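PDB 1Q35: iron binding protein FbpA from Mannheimia haemolytica, which binds ferric iron and probably serves as the periplasmic solute-binding component of a bacterial iron uptake system. Local coordinates for residues T57-R62 against N143-A148. Numbering follows the deposited sequence.
Sequences TVDISR and NVSLFA
Three first torsions bring the polar groups of Asp59, Ser61 and Ser145 to one point. The carboxylate of Asp59 is carried away from its own backbone N (chi1 168°), beside its carbonyl carbon, while the hydroxyls of Ser61 and Ser145 both stand opposite their carbonyl carbons, beside the backbone N, a rotation that turns each toward the other segment, where the two OG atoms meet. Ser145 is the link. Its OG donates to Asp59 OD1 at 2.7 Å, arriving on the syn side of the carboxylate and only 21° out of its plane, and accepts a hydrogen bond from Ser61 OG at 2.8 Å. The result is a short chain of hydrogen bonds from Ser61 OG to Ser145 OG to the carboxylate.

The same carboxylate works in two directions, for Asp59 is also the N-cap of helix 60-68. Ser61 N reaches OD1 of Asp59 at 3.2 Å and Arg62 N reaches its OD2 at 3.2 Å, both from above the carboxylate plane, whereas the serine hydroxyl comes in near that plane. Asn230 ND2 adds a hydrogen bond to Asp59 OD1, and Asn230 OD1 accepts from Ile60 N. With several donors fixing its rotation, the buried carboxylate's negative charge is probably stabilised by them and by the amino end of the helix.

Tyr301 packs against both serines, and Ile297 and Ala298 also border the pair. The example illustrates how a capping residue can serve tertiary structure too: in this periplasmic-binding-protein fold, an N-capping aspartate after strand 54-57 is tied to the early turns of helix 141-168, close to Tyr142, which binds ferric iron in the loaded protein and belongs to a site that is without iron in this apo structure.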
loop_
_atom_site.group_PDB
_atom_site.type_symbol
_atom_site.label_atom_id
_atom_site.label_comp_id
_atom_site.label_asym_id
_atom_site.label_seq_id
_atom_site.Cartn_x
_atom_site.Cartn_y
_atom_site.Cartn_z
ATOM N N THR A 57 -1.186 -6.688 -6.556
ATOM C CA THR A 57 -1.630 -6.377 -5.202
ATOM C C THR A 57 -1.111 -5.026 -4.710
ATOM O O THR A 57 -0.178 -4.454 -5.282
ATOM C CB THR A 57 -1.128 -7.479 -4.261
ATOM O OG1 THR A 57 0.288 -7.629 -4.428
ATOM C CG2 THR A 57 -1.713 -8.833 -4.646
ATOM N N VAL A 58 -1.717 -4.545 -3.627
ATOM C CA VAL A 58 -1.323 -3.283 -2.998
ATOM C C VAL A 58 -1.014 -3.446 -1.515
ATOM O O VAL A 58 -0.870 -2.453 -0.800
ATOM C CB VAL A 58 -2.422 -2.194 -3.162
ATOM C CG1 VAL A 58 -2.609 -1.851 -4.626
ATOM C CG2 VAL A 58 -3.736 -2.629 -2.540
ATOM N N ASP A 59 -0.912 -4.685 -1.043
ATOM C CA ASP A 59 -0.779 -4.947 0.385
ATOM C C ASP A 59 -0.124 -6.314 0.601
ATOM O O ASP A 59 -0.535 -7.304 -0.008
ATOM C CB ASP A 59 -2.174 -4.872 1.017
ATOM C CG ASP A 59 -2.224 -5.408 2.426
ATOM O OD1 ASP A 59 -1.321 -5.087 3.241
ATOM O OD2 ASP A 59 -3.154 -6.159 2.796
ATOM N N ILE A 60 0.884 -6.369 1.465
ATOM C CA ILE A 60 1.534 -7.634 1.804
ATOM C C ILE A 60 0.551 -8.625 2.410
ATOM O O ILE A 60 0.668 -9.827 2.174
ATOM C CB ILE A 60 2.736 -7.417 2.759
ATOM C CG1 ILE A 60 3.460 -8.743 3.030
ATOM C CG2 ILE A 60 2.300 -6.793 4.091
ATOM C CD1 ILE A 60 4.138 -9.344 1.821
ATOM N N SER A 61 -0.420 -8.151 3.182
ATOM C CA SER A 61 -1.345 -9.078 3.809
ATOM C C SER A 61 -2.222 -9.793 2.779
ATOM O O SER A 61 -2.493 -10.982 2.929
ATOM C CB SER A 61 -2.165 -8.388 4.889
ATOM O OG SER A 61 -1.302 -7.911 5.908
ATOM N N ARG A 62 -2.635 -9.096 1.721
ATOM C CA ARG A 62 -3.352 -9.739 0.617
ATOM C C ARG A 62 -2.463 -10.747 -0.106
ATOM O O ARG A 62 -2.912 -11.842 -0.463
ATOM C CB ARG A 62 -3.868 -8.706 -0.386
ATOM C CG ARG A 62 -4.674 -9.296 -1.547
ATOM C CD ARG A 62 -6.043 -9.826 -1.161
ATOM N NE ARG A 62 -7.025 -8.755 -1.041
ATOM C CZ ARG A 62 -8.270 -8.915 -0.604
ATOM N NH1 ARG A 62 -9.077 -7.866 -0.535
ATOM N NH2 ARG A 62 -8.723 -10.110 -0.244
ATOM N N ASN A 143 -4.830 0.347 6.486
ATOM C CA ASN A 143 -4.899 0.564 7.925
ATOM C C ASN A 143 -4.677 -0.720 8.715
ATOM O O ASN A 143 -3.908 -0.736 9.660
ATOM C CB ASN A 143 -6.240 1.186 8.324
ATOM C CG ASN A 143 -6.353 2.648 7.946
ATOM O OD1 ASN A 143 -5.347 3.355 7.789
ATOM N ND2 ASN A 143 -7.589 3.115 7.802
ATOM N N VAL A 144 -5.347 -1.800 8.337
ATOM C CA VAL A 144 -5.242 -3.037 9.098
ATOM C C VAL A 144 -3.790 -3.532 9.098
ATOM O O VAL A 144 -3.311 -3.993 10.118
ATOM C CB VAL A 144 -6.235 -4.121 8.605
ATOM C CG1 VAL A 144 -6.093 -5.395 9.427
ATOM C CG2 VAL A 144 -7.677 -3.610 8.689
ATOM N N SER A 145 -3.083 -3.422 7.975
ATOM C CA SER A 145 -1.684 -3.857 7.945
ATOM C C SER A 145 -0.782 -2.969 8.809
ATOM O O SER A 145 0.158 -3.460 9.420
ATOM C CB SER A 145 -1.171 -3.974 6.512
ATOM O OG SER A 145 -1.750 -5.115 5.900
ATOM N N LEU A 146 -1.068 -1.671 8.884
ATOM C CA LEU A 146 -0.390 -0.811 9.848
ATOM C C LEU A 146 -0.629 -1.303 11.278
ATOM O O LEU A 146 0.307 -1.440 12.061
ATOM C CB LEU A 146 -0.866 0.637 9.695
ATOM C CG LEU A 146 -0.439 1.624 10.785
ATOM C CD1 LEU A 146 1.073 1.795 10.852
ATOM C CD2 LEU A 146 -1.115 2.965 10.556
ATOM N N PHE A 147 -1.884 -1.566 11.627
ATOM C CA PHE A 147 -2.215 -2.041 12.966
ATOM C C PHE A 147 -1.583 -3.411 13.247
ATOM O O PHE A 147 -1.218 -3.707 14.383
ATOM C CB PHE A 147 -3.738 -2.099 13.179
ATOM C CG PHE A 147 -4.476 -0.824 12.821
ATOM C CD1 PHE A 147 -5.775 -0.896 12.354
ATOM C CD2 PHE A 147 -3.895 0.431 12.952
ATOM C CE1 PHE A 147 -6.484 0.247 12.013
ATOM C CE2 PHE A 147 -4.601 1.582 12.614
ATOM C CZ PHE A 147 -5.900 1.488 12.156
ATOM N N ALA A 148 -1.447 -4.226 12.206
ATOM C CA ALA A 148 -0.810 -5.532 12.313
ATOM C C ALA A 148 0.660 -5.401 12.698
ATOM O O ALA A 148 1.147 -6.141 13.546
ATOM C CB ALA A 148 -0.951 -6.286 11.010
#